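Local coordinates for hyaluronidase (Thermobaculum terrenum, PDB 5DIY), which probably removes O-linked N-acetylglucosamine from proteins, acting as a family 84 glycoside hydrolase with hexosaminidase activity, at residues C[12-17]-C[42-47]; C[239-244]-C[282-287]; C[323-328]-C[438-443]; C[414-419]-C[454-459]. All coordinates share one frame; numbering follows the deposited sequence.

Interaction 1 lies on loops of the TIM barrel, interaction 2 at its periphery, and interactions 3 and 4 in the helices that follow it in the chain. Interaction 1 helps hold the bound NAG, together with Asp119 and Asp228, and lies next to Asn120. Interaction 2 lies on the opposite side of the chain's centre, its centre about 28 Å from that of interaction 1; the side chain of Tyr240 is about 13 Å from NAG. Interaction 3 follows, with its centre about 24 Å from that of interaction 2. Interactions 3 and 4 also have centres about 24 Å apart, and their segments alternate along the chain. Interaction 4 is remote from the sugar site: its centre is about 52 Å from that of interaction 1.

Interaction 1: C[12-17]-C[42-47]; sequences GFYGKP and PKQDLY. With NAG (2-acetamido-2-deoxy-beta-D-glucopyranose), chain E.
The backbones of 12-17 and 42-47 meet where Lys43 N donates to Phe13 O at 3.1 Å, with an N-H...O angle of 160°. These are the loops after the first two strands of a TIM barrel, and they line the N-acetylglucosamine site. Pro42 to Asp45 form a type I turn. A water reinforces the join: it donates to Phe13 O and Gly15 O and accepts from Gln44 N. Lys43 lies over one face of the Tyr14 ring, a CH-pi contact with Lys43 CG 3.6 Å from the ring centroid. Lys43 CE reaches Tyr14 OH at 3.5 Å. Bends at chi2 (-78°) and chi4 (-61°) carry NZ past the ring to the sugar and to a salt bridge with Asp119. Tyr14 OH is hydrogen-bonded to Asn120 ND2, at the engineered position of the predicted proton donor. An alanine at Tyr14 would probably leave the aliphatic chain of Lys43 without the ring beneath it, and Asn120 without this partner. Gln44 NE2 comes to the edge of the same ring, 3.6 Å from Tyr14 CD2. NAG O3 is gripped twice: it donates to Gly12 O at 2.6 Å and accepts from Lys43 NZ at 3.0 Å.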
# COMPACT_ATOMS: atom_id res chain seq x y z
N GLY C 12 -3.47 5.99 8.82
CA GLY C 12 -2.35 5.63 9.71
C GLY C 12 -1.01 5.49 9.02
O GLY C 12 -0.09 4.85 9.55
N PHE C 13 -0.87 6.13 7.87
CA PHE C 13 0.33 5.99 7.03
C PHE C 13 1.35 7.07 7.37
O PHE C 13 1.03 8.04 8.05
CB PHE C 13 -0.03 6.01 5.54
CG PHE C 13 -0.88 7.18 5.12
CD1 PHE C 13 -0.33 8.45 4.99
CD2 PHE C 13 -2.24 7.01 4.87
CE1 PHE C 13 -1.12 9.53 4.63
CE2 PHE C 13 -3.03 8.09 4.50
CZ PHE C 13 -2.47 9.34 4.39
N TYR C 14 2.59 6.86 6.92
CA TYR C 14 3.63 7.88 6.90
C TYR C 14 3.50 8.64 5.58
O TYR C 14 2.98 8.11 4.59
CB TYR C 14 5.03 7.27 7.00
CG TYR C 14 5.37 6.57 8.31
CD1 TYR C 14 4.99 5.25 8.54
CD2 TYR C 14 6.12 7.22 9.30
CE1 TYR C 14 5.32 4.60 9.73
CE2 TYR C 14 6.46 6.58 10.49
CZ TYR C 14 6.05 5.28 10.70
OH TYR C 14 6.39 4.64 11.88
N GLY C 15 4.03 9.85 5.54
CA GLY C 15 3.89 10.75 4.39
C GLY C 15 2.85 11.83 4.61
O GLY C 15 2.31 11.97 5.70
N LYS C 16 2.58 12.58 3.55
CA LYS C 16 1.70 13.75 3.60
C LYS C 16 0.29 13.38 4.05
O LYS C 16 -0.37 12.60 3.36
CB LYS C 16 1.64 14.41 2.21
CG LYS C 16 0.90 15.74 2.15
CD LYS C 16 0.64 16.15 0.71
CE LYS C 16 -0.08 17.48 0.64
NZ LYS C 16 -1.43 17.42 1.25
N PRO C 17 -0.17 13.90 5.21
CA PRO C 17 -1.55 13.60 5.62
C PRO C 17 -2.59 14.08 4.62
O PRO C 17 -2.35 15.03 3.86
CB PRO C 17 -1.69 14.36 6.95
CG PRO C 17 -0.30 14.49 7.47
CD PRO C 17 0.55 14.67 6.25
N PRO C 42 -2.58 9.92 11.37
CA PRO C 42 -1.46 10.16 10.45
C PRO C 42 -0.14 10.30 11.20
O PRO C 42 -0.05 11.10 12.13
CB PRO C 42 -1.85 11.46 9.74
CG PRO C 42 -2.78 12.14 10.68
CD PRO C 42 -3.53 11.05 11.37
N LYS C 43 0.85 9.52 10.79
CA LYS C 43 2.15 9.47 11.47
C LYS C 43 2.89 10.82 11.45
O LYS C 43 3.61 11.11 12.39
CB LYS C 43 3.07 8.39 10.87
CG LYS C 43 2.72 6.95 11.26
CD LYS C 43 3.18 6.60 12.67
CE LYS C 43 3.13 5.10 12.94
NZ LYS C 43 1.76 4.52 12.83
N GLN C 44 2.71 11.61 10.39
CA GLN C 44 3.41 12.90 10.24
C GLN C 44 2.72 14.09 10.92
O GLN C 44 3.27 15.19 10.90
CB GLN C 44 3.66 13.24 8.76
CG GLN C 44 4.46 12.19 8.02
CD GLN C 44 5.87 11.97 8.57
OE1 GLN C 44 6.59 12.92 8.88
NE2 GLN C 44 6.26 10.72 8.69
N ASP C 45 1.53 13.89 11.49
CA ASP C 45 0.96 14.87 12.42
C ASP C 45 1.78 14.78 13.71
O ASP C 45 1.70 13.78 14.42
CB ASP C 45 -0.53 14.58 12.69
CG ASP C 45 -1.17 15.52 13.73
OD1 ASP C 45 -0.48 16.40 14.29
OD2 ASP C 45 -2.37 15.36 13.99
N LEU C 46 2.58 15.81 13.99
CA LEU C 46 3.44 15.82 15.19
C LEU C 46 2.66 15.63 16.49
O LEU C 46 3.12 14.94 17.41
CB LEU C 46 4.27 17.13 15.28
CG LEU C 46 5.51 17.23 14.38
CD1 LEU C 46 6.11 18.62 14.47
CD2 LEU C 46 6.55 16.17 14.75
N TYR C 47 1.46 16.20 16.54
CA TYR C 47 0.60 16.12 17.72
C TYR C 47 -0.03 14.74 17.94
O TYR C 47 -0.50 14.45 19.04
CB TYR C 47 -0.47 17.22 17.64
CG TYR C 47 0.16 18.60 17.65
CD1 TYR C 47 0.84 19.06 18.77
CD2 TYR C 47 0.12 19.42 16.52
CE1 TYR C 47 1.44 20.30 18.80
CE2 TYR C 47 0.72 20.67 16.53
CZ TYR C 47 1.38 21.11 17.67
OH TYR C 47 1.98 22.35 17.71
C1 NAG E . 3.97 0.24 9.83
C2 NAG E . 3.05 1.27 10.51
C3 NAG E . 2.14 2.04 9.55
C4 NAG E . 2.75 2.08 8.16
C5 NAG E . 2.86 0.66 7.64
C6 NAG E . 3.48 0.58 6.23
C7 NAG E . 1.42 -0.34 11.45
C8 NAG E . 0.73 -0.79 12.71
N2 NAG E . 2.28 0.66 11.60
O3 NAG E . 1.95 3.37 10.06
O4 NAG E . 1.91 2.82 7.27
O5 NAG E . 3.54 -0.22 8.54
O6 NAG E . 4.74 1.24 6.17
O7 NAG E . 1.19 -0.88 10.37
O HOH W 1 1.30 10.85 8.03

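Interaction 2: C[239-244]-C[282-287]; sequences PYDHRD and YNPQDS
Tyr282 and Pro284 meet Pro239, Tyr240 and Asp241 at the periphery of the TIM barrel. Segment 239-244 is in the loop between the last two barrel strands. Segment 282-287 opens helix 284-296. One direct hydrogen bond crosses the contact. Tyr282 OH donates to Tyr240 O over a short 2.5 Å, and that oxygen lies at the edge of the Tyr282 ring, in its plane. CG of Tyr282 is anti to the backbone N (chi1 178°), which extends the ring toward the loop. The Tyr240 ring leads away from this contact, and its OH is hydrogen-bonded to Asp222.

The van der Waals contacts centre on two prolines. Their rings cross obliquely in an apolar contact, with Pro239 CG 3.7 Å from Pro284 CB. Pro239 CB also comes within 3.4 Å of Pro284 O. Pro284 CG packs on the carboxylate of Asp241, 3.8 Å from Asp241 OD1. Thr271 of helix 262-277 touches both Pro239 and Tyr282.

Polar bonds within each segment set the local shape. Asn283 is the N-cap of the helix. Asn283 OD1 accepts from Asp286 N at 2.8 Å in a nearly straight bond (176°), and weakly from Gln285 N. In the loop, Asp241 OD1 accepts from His242 N. The last link is through water, which donates to Asp241 OD2 at 2.8 Å and accepts from Gln285 NE2 at 3.2 Å.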
# COMPACT_ATOMS: atom_id res chain seq x y z
N PRO C 239 -7.00 -4.90 -6.84
CA PRO C 239 -8.09 -5.22 -5.92
C PRO C 239 -7.59 -5.77 -4.59
O PRO C 239 -6.54 -6.41 -4.52
CB PRO C 239 -8.88 -6.29 -6.67
CG PRO C 239 -7.85 -7.00 -7.47
CD PRO C 239 -6.90 -5.91 -7.91
N TYR C 240 -8.36 -5.51 -3.53
CA TYR C 240 -8.24 -6.22 -2.26
C TYR C 240 -8.27 -7.72 -2.55
O TYR C 240 -9.10 -8.18 -3.35
CB TYR C 240 -9.39 -5.82 -1.34
CG TYR C 240 -9.20 -6.16 0.12
CD1 TYR C 240 -8.19 -5.56 0.86
CD2 TYR C 240 -10.05 -7.06 0.76
CE1 TYR C 240 -8.03 -5.85 2.21
CE2 TYR C 240 -9.88 -7.36 2.11
CZ TYR C 240 -8.87 -6.76 2.82
OH TYR C 240 -8.74 -7.06 4.14
N ASP C 241 -7.37 -8.48 -1.94
CA ASP C 241 -7.24 -9.90 -2.28
C ASP C 241 -6.55 -10.73 -1.21
O ASP C 241 -5.85 -10.20 -0.35
CB ASP C 241 -6.46 -10.04 -3.61
CG ASP C 241 -6.91 -11.23 -4.45
OD1 ASP C 241 -7.68 -12.11 -3.97
OD2 ASP C 241 -6.48 -11.30 -5.61
N HIS C 242 -6.78 -12.04 -1.29
CA HIS C 242 -6.10 -13.06 -0.48
C HIS C 242 -6.44 -12.97 1.00
O HIS C 242 -5.65 -13.37 1.86
CB HIS C 242 -4.58 -13.00 -0.70
CG HIS C 242 -4.19 -12.99 -2.14
ND1 HIS C 242 -3.17 -12.21 -2.64
CD2 HIS C 242 -4.71 -13.66 -3.20
CE1 HIS C 242 -3.07 -12.41 -3.94
NE2 HIS C 242 -3.99 -13.28 -4.31
N ARG C 243 -7.65 -12.48 1.29
CA ARG C 243 -8.19 -12.46 2.64
C ARG C 243 -9.26 -13.53 2.65
O ARG C 243 -10.17 -13.51 1.82
CB ARG C 243 -8.76 -11.09 3.00
CG ARG C 243 -7.75 -10.14 3.62
CD ARG C 243 -6.68 -9.72 2.62
NE ARG C 243 -5.61 -8.91 3.21
CZ ARG C 243 -4.32 -8.94 2.84
NH1 ARG C 243 -3.88 -9.77 1.89
NH2 ARG C 243 -3.44 -8.15 3.45
N ASP C 244 -9.14 -14.49 3.57
CA ASP C 244 -10.02 -15.65 3.58
C ASP C 244 -11.49 -15.23 3.65
O ASP C 244 -11.81 -14.26 4.32
CB ASP C 244 -9.68 -16.61 4.74
CG ASP C 244 -8.66 -17.67 4.36
OD1 ASP C 244 -8.00 -17.55 3.30
OD2 ASP C 244 -8.50 -18.64 5.13
N TYR C 282 -17.32 -12.55 -2.92
CA TYR C 282 -16.35 -11.57 -3.44
C TYR C 282 -15.46 -12.17 -4.54
O TYR C 282 -14.81 -13.17 -4.31
CB TYR C 282 -15.46 -11.05 -2.31
CG TYR C 282 -14.39 -10.08 -2.75
CD1 TYR C 282 -14.72 -8.82 -3.24
CD2 TYR C 282 -13.03 -10.42 -2.69
CE1 TYR C 282 -13.75 -7.92 -3.65
CE2 TYR C 282 -12.05 -9.53 -3.10
CZ TYR C 282 -12.41 -8.28 -3.58
OH TYR C 282 -11.44 -7.39 -3.98
N ASN C 283 -15.45 -11.53 -5.72
CA ASN C 283 -14.47 -11.84 -6.78
C ASN C 283 -13.67 -10.57 -7.07
O ASN C 283 -14.26 -9.57 -7.47
CB ASN C 283 -15.17 -12.34 -8.04
CG ASN C 283 -14.20 -12.60 -9.20
OD1 ASN C 283 -13.62 -11.66 -9.76
ND2 ASN C 283 -14.04 -13.86 -9.56
N PRO C 284 -12.33 -10.61 -6.89
CA PRO C 284 -11.54 -9.37 -7.02
C PRO C 284 -11.55 -8.73 -8.42
O PRO C 284 -11.49 -7.50 -8.50
CB PRO C 284 -10.12 -9.80 -6.62
CG PRO C 284 -10.10 -11.29 -6.77
CD PRO C 284 -11.50 -11.76 -6.51
N GLN C 285 -11.65 -9.53 -9.48
CA GLN C 285 -11.66 -8.98 -10.84
C GLN C 285 -13.01 -8.37 -11.18
O GLN C 285 -13.06 -7.29 -11.76
CB GLN C 285 -11.29 -10.05 -11.90
CG GLN C 285 -9.81 -10.43 -11.91
CD GLN C 285 -9.40 -11.29 -10.74
OE1 GLN C 285 -10.17 -12.13 -10.27
NE2 GLN C 285 -8.19 -11.08 -10.24
N ASP C 286 -14.10 -9.06 -10.82
CA ASP C 286 -15.46 -8.51 -10.94
C ASP C 286 -15.57 -7.19 -10.19
O ASP C 286 -16.13 -6.21 -10.70
CB ASP C 286 -16.51 -9.46 -10.34
CG ASP C 286 -16.69 -10.76 -11.12
OD1 ASP C 286 -16.05 -10.97 -12.18
OD2 ASP C 286 -17.49 -11.59 -10.66
N SER C 287 -15.03 -7.17 -8.97
CA SER C 287 -15.13 -6.00 -8.10
C SER C 287 -14.32 -4.83 -8.65
O SER C 287 -14.80 -3.70 -8.68
CB SER C 287 -14.66 -6.35 -6.69
OG SER C 287 -14.95 -5.28 -5.81
O HOH W 2 -6.99 -12.87 -7.86

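Interaction 3: C[323-328]-C[438-443]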
# COMPACT_ATOMS: atom_id res chain seq x y z
N TYR C 323 2.07 -10.65 -16.84
CA TYR C 323 1.74 -10.55 -18.27
C TYR C 323 2.96 -10.18 -19.11
O TYR C 323 3.25 -10.85 -20.10
CB TYR C 323 0.59 -9.55 -18.50
CG TYR C 323 0.20 -9.36 -19.96
CD1 TYR C 323 0.91 -8.47 -20.77
CD2 TYR C 323 -0.87 -10.05 -20.52
CE1 TYR C 323 0.57 -8.28 -22.10
CE2 TYR C 323 -1.21 -9.87 -21.85
CZ TYR C 323 -0.49 -8.99 -22.63
OH TYR C 323 -0.82 -8.79 -23.96
N LEU C 324 3.67 -9.12 -18.74
CA LEU C 324 4.82 -8.70 -19.54
C LEU C 324 6.00 -9.66 -19.41
O LEU C 324 6.71 -9.89 -20.39
CB LEU C 324 5.23 -7.24 -19.25
CG LEU C 324 4.44 -6.17 -20.05
CD1 LEU C 324 4.96 -4.79 -19.71
CD2 LEU C 324 4.48 -6.39 -21.56
N THR C 325 6.19 -10.24 -18.22
CA THR C 325 7.23 -11.25 -18.02
C THR C 325 7.03 -12.42 -18.99
O THR C 325 7.98 -12.81 -19.69
CB THR C 325 7.24 -11.77 -16.56
OG1 THR C 325 7.61 -10.70 -15.69
CG2 THR C 325 8.24 -12.90 -16.38
N ASN C 326 5.81 -12.93 -19.05
CA ASN C 326 5.48 -14.02 -19.97
C ASN C 326 5.62 -13.60 -21.44
O ASN C 326 6.15 -14.35 -22.26
CB ASN C 326 4.06 -14.55 -19.71
CG ASN C 326 3.91 -15.19 -18.34
OD1 ASN C 326 4.87 -15.65 -17.73
ND2 ASN C 326 2.69 -15.20 -17.84
N LEU C 327 5.14 -12.40 -21.76
CA LEU C 327 5.15 -11.94 -23.15
C LEU C 327 6.55 -11.83 -23.73
O LEU C 327 6.78 -12.27 -24.86
CB LEU C 327 4.41 -10.60 -23.28
CG LEU C 327 4.27 -10.10 -24.73
CD1 LEU C 327 2.85 -9.62 -25.03
CD2 LEU C 327 5.27 -8.98 -25.04
N PHE C 328 7.48 -11.24 -22.97
CA PHE C 328 8.84 -11.04 -23.49
C PHE C 328 9.63 -12.35 -23.57
O PHE C 328 10.43 -12.53 -24.47
CB PHE C 328 9.61 -9.98 -22.68
CG PHE C 328 9.06 -8.58 -22.83
CD1 PHE C 328 8.81 -8.02 -24.09
CD2 PHE C 328 8.81 -7.80 -21.71
CE1 PHE C 328 8.30 -6.74 -24.22
CE2 PHE C 328 8.31 -6.51 -21.83
CZ PHE C 328 8.06 -5.98 -23.09
N GLY C 438 7.55 -2.78 -13.51
CA GLY C 438 8.66 -3.32 -12.74
C GLY C 438 10.00 -3.06 -13.41
O GLY C 438 10.22 -1.97 -13.97
N ASP C 439 10.87 -4.06 -13.38
CA ASP C 439 12.07 -4.08 -14.20
C ASP C 439 11.92 -5.00 -15.42
O ASP C 439 12.90 -5.39 -16.03
CB ASP C 439 13.26 -4.50 -13.33
CG ASP C 439 13.61 -3.44 -12.30
OD1 ASP C 439 14.19 -2.40 -12.69
OD2 ASP C 439 13.29 -3.63 -11.12
N VAL C 440 10.68 -5.31 -15.79
CA VAL C 440 10.44 -6.28 -16.86
C VAL C 440 10.79 -5.67 -18.22
O VAL C 440 11.49 -6.28 -19.01
CB VAL C 440 8.97 -6.78 -16.87
CG1 VAL C 440 8.78 -7.83 -17.95
CG2 VAL C 440 8.59 -7.35 -15.50
N VAL C 441 10.31 -4.45 -18.48
CA VAL C 441 10.64 -3.77 -19.73
C VAL C 441 12.13 -3.43 -19.74
O VAL C 441 12.81 -3.66 -20.73
CB VAL C 441 9.77 -2.52 -19.97
CG1 VAL C 441 10.19 -1.80 -21.24
CG2 VAL C 441 8.31 -2.92 -20.08
N ARG C 442 12.64 -2.93 -18.61
CA ARG C 442 14.08 -2.68 -18.45
C ARG C 442 14.93 -3.87 -18.88
O ARG C 442 15.80 -3.74 -19.75
CB ARG C 442 14.41 -2.32 -17.00
CG ARG C 442 15.84 -1.84 -16.77
CD ARG C 442 16.17 -1.82 -15.29
NE ARG C 442 15.35 -0.84 -14.59
CZ ARG C 442 15.57 0.47 -14.55
NH1 ARG C 442 16.61 1.01 -15.16
NH2 ARG C 442 14.72 1.25 -13.88
N ASN C 443 14.65 -5.03 -18.27
CA ASN C 443 15.46 -6.24 -18.53
C ASN C 443 15.34 -6.70 -19.98
O ASN C 443 16.31 -7.18 -20.56
CB ASN C 443 15.09 -7.39 -17.57
CG ASN C 443 15.38 -7.08 -16.10
OD1 ASN C 443 16.20 -6.22 -15.76
ND2 ASN C 443 14.69 -7.79 -15.21
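Beside Val440 and Val441, which pack against Leu324, Thr325 and Phe328, the shortest polar bond is the salt bridge from Arg442 NE to Asp439 OD1, at 2.7 Å. It stays within segment 438-443. The carboxylate oxygen lies 24° out of the guanidinium plane. Arg442 NH2 has a second partner in Ala429 O. No hydrogen bond crosses between the segments, so the contact itself is mainly apolar.

Val440 is its centre. Val440 CG1 is anti to the backbone N (chi1 -178°) and presses on the backbone of the other helix, 3.5 Å from Thr325 N. Val440 CG1 also meets Leu324 CB at 3.8 Å. Val440 CG2 touches Thr325 OG1 at 3.5 Å; that hydroxyl is hydrogen-bonded to Pro321 O.

Phe328 meets both valines with its edge. Phe328 CD2 is 3.8 Å from Val440 CG1, which lies in the ring plane. Phe328 CE2 is 4.0 Å from Val441 CG2. Val441 CG2 is also 3.9 Å from Leu324 CD1. The Phe328 ring also stacks on Phe444 and touches Leu386. An alanine at Phe328 would probably open a gap beside the two valine methyls and leave Phe444 without its stacking partner.

Leu386 of helix 373-398 also touches Val441. The first turn of helix 440-451 thus packs on helix 322-336 with a third helix alongside, as in the core of an alpha-helical bundle.

Interaction 4: C[414-419]-C[454-459]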
# COMPACT_ATOMS: atom_id res chain seq x y z
N LYS C 414 20.33 1.81 -39.03
CA LYS C 414 19.14 1.90 -38.18
C LYS C 414 19.26 1.02 -36.92
O LYS C 414 18.79 1.40 -35.86
CB LYS C 414 17.87 1.53 -38.96
CG LYS C 414 17.52 2.52 -40.07
CD LYS C 414 16.51 1.96 -41.06
CE LYS C 414 15.07 2.17 -40.59
NZ LYS C 414 14.10 1.58 -41.55
N ALA C 415 19.91 -0.14 -37.05
CA ALA C 415 20.16 -1.04 -35.92
C ALA C 415 21.16 -0.43 -34.92
O ALA C 415 20.85 -0.32 -33.73
CB ALA C 415 20.64 -2.40 -36.40
N LEU C 416 22.33 -0.04 -35.42
CA LEU C 416 23.36 0.65 -34.63
C LEU C 416 22.81 1.88 -33.91
O LEU C 416 23.12 2.11 -32.74
CB LEU C 416 24.54 1.10 -35.50
CG LEU C 416 25.46 0.01 -36.05
CD1 LEU C 416 26.31 0.57 -37.19
CD2 LEU C 416 26.35 -0.56 -34.95
N GLN C 417 22.01 2.66 -34.63
CA GLN C 417 21.37 3.85 -34.08
C GLN C 417 20.42 3.51 -32.93
O GLN C 417 20.36 4.25 -31.94
CB GLN C 417 20.63 4.57 -35.20
CG GLN C 417 19.93 5.86 -34.82
CD GLN C 417 19.40 6.59 -36.04
OE1 GLN C 417 18.20 6.82 -36.17
NE2 GLN C 417 20.30 6.94 -36.96
N GLY C 418 19.68 2.42 -33.07
CA GLY C 418 18.81 1.92 -32.01
C GLY C 418 19.56 1.47 -30.77
O GLY C 418 19.11 1.73 -29.66
N ARG C 419 20.71 0.82 -30.95
CA ARG C 419 21.55 0.42 -29.81
C ARG C 419 22.00 1.62 -29.01
O ARG C 419 21.94 1.60 -27.78
CB ARG C 419 22.80 -0.34 -30.27
CG ARG C 419 22.52 -1.71 -30.86
CD ARG C 419 23.80 -2.52 -31.04
NE ARG C 419 24.20 -3.25 -29.82
CZ ARG C 419 25.23 -2.95 -29.03
NH1 ARG C 419 26.03 -1.92 -29.26
NH2 ARG C 419 25.47 -3.71 -27.96
N SER C 454 27.01 -8.19 -31.75
CA SER C 454 27.78 -8.66 -32.91
C SER C 454 27.64 -7.80 -34.18
O SER C 454 28.46 -7.93 -35.09
CB SER C 454 27.48 -10.14 -33.22
OG SER C 454 26.20 -10.31 -33.78
N ILE C 455 26.62 -6.93 -34.25
CA ILE C 455 26.52 -5.97 -35.36
C ILE C 455 27.52 -4.81 -35.22
O ILE C 455 27.95 -4.26 -36.24
CB ILE C 455 25.09 -5.44 -35.62
CG1 ILE C 455 24.52 -4.66 -34.43
CG2 ILE C 455 24.16 -6.59 -35.99
CD1 ILE C 455 23.33 -3.80 -34.80
N GLU C 456 27.90 -4.45 -33.99
CA GLU C 456 29.01 -3.51 -33.78
C GLU C 456 30.33 -4.12 -34.22
O GLU C 456 31.12 -3.45 -34.90
CB GLU C 456 29.11 -3.08 -32.31
CG GLU C 456 28.07 -2.05 -31.90
CD GLU C 456 28.61 -1.04 -30.91
OE1 GLU C 456 29.13 -1.47 -29.85
OE2 GLU C 456 28.53 0.17 -31.19
N LEU C 457 30.57 -5.37 -33.84
CA LEU C 457 31.74 -6.12 -34.32
C LEU C 457 31.75 -6.23 -35.85
O LEU C 457 32.81 -6.08 -36.48
CB LEU C 457 31.76 -7.53 -33.72
CG LEU C 457 31.89 -7.70 -32.21
CD1 LEU C 457 31.92 -9.18 -31.88
CD2 LEU C 457 33.14 -7.02 -31.65
N GLN C 458 30.58 -6.50 -36.42
CA GLN C 458 30.41 -6.59 -37.88
C GLN C 458 30.67 -5.25 -38.55
O GLN C 458 31.27 -5.20 -39.63
CB GLN C 458 28.99 -7.06 -38.22
CG GLN C 458 28.76 -7.41 -39.68
CD GLN C 458 27.32 -7.82 -39.97
OE1 GLN C 458 26.41 -7.54 -39.19
NE2 GLN C 458 27.11 -8.49 -41.10
N ALA C 459 30.21 -4.17 -37.92
CA ALA C 459 30.42 -2.80 -38.42
C ALA C 459 31.90 -2.42 -38.53
O ALA C 459 32.29 -1.71 -39.45
CB ALA C 459 29.68 -1.79 -37.54
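Arg419 reaches from helix 412-428 across Ile455 to Glu456 on helix 453-459. The two short helical segments cross at -126°, with axes 10.3 Å apart. From CB, which points toward the other helix, the Arg419 chain runs extended through CG to CD. There Arg419 CD packs on Ile455 CD1 at 4.0 Å, and the two side chains slide past each other in opposite directions. A bend at chi3 (86°) then turns the guanidinium. NE donates to Thr452 OG1, NH2 bonds to Leu449 O, and Arg419 NH1 forms a salt bridge with Glu456 OE1 at 3.2 Å. The guanidinium and carboxylate planes are 37° apart.

Ile455 lies alongside the arginine chain. Ile455 CD1 sits tightly against Ala415 CB at 3.4 Å and also lies 3.9 Å from Leu416 N. Leu416 splits its two methyls between partners. Leu416 CD2 lies 3.8 Å from Glu456 CG, and Leu416 CD1 lies 4.1 Å from Ala459 CB.

The chemistry is thus mixed: an apolar seam with one ion pair at its edge. Thr452 and Leu449 probably do more than Glu456 to fix the guanidinium. Glu456 is exposed, and it probably offsets part of the repulsion between Arg419 and nearby Arg423.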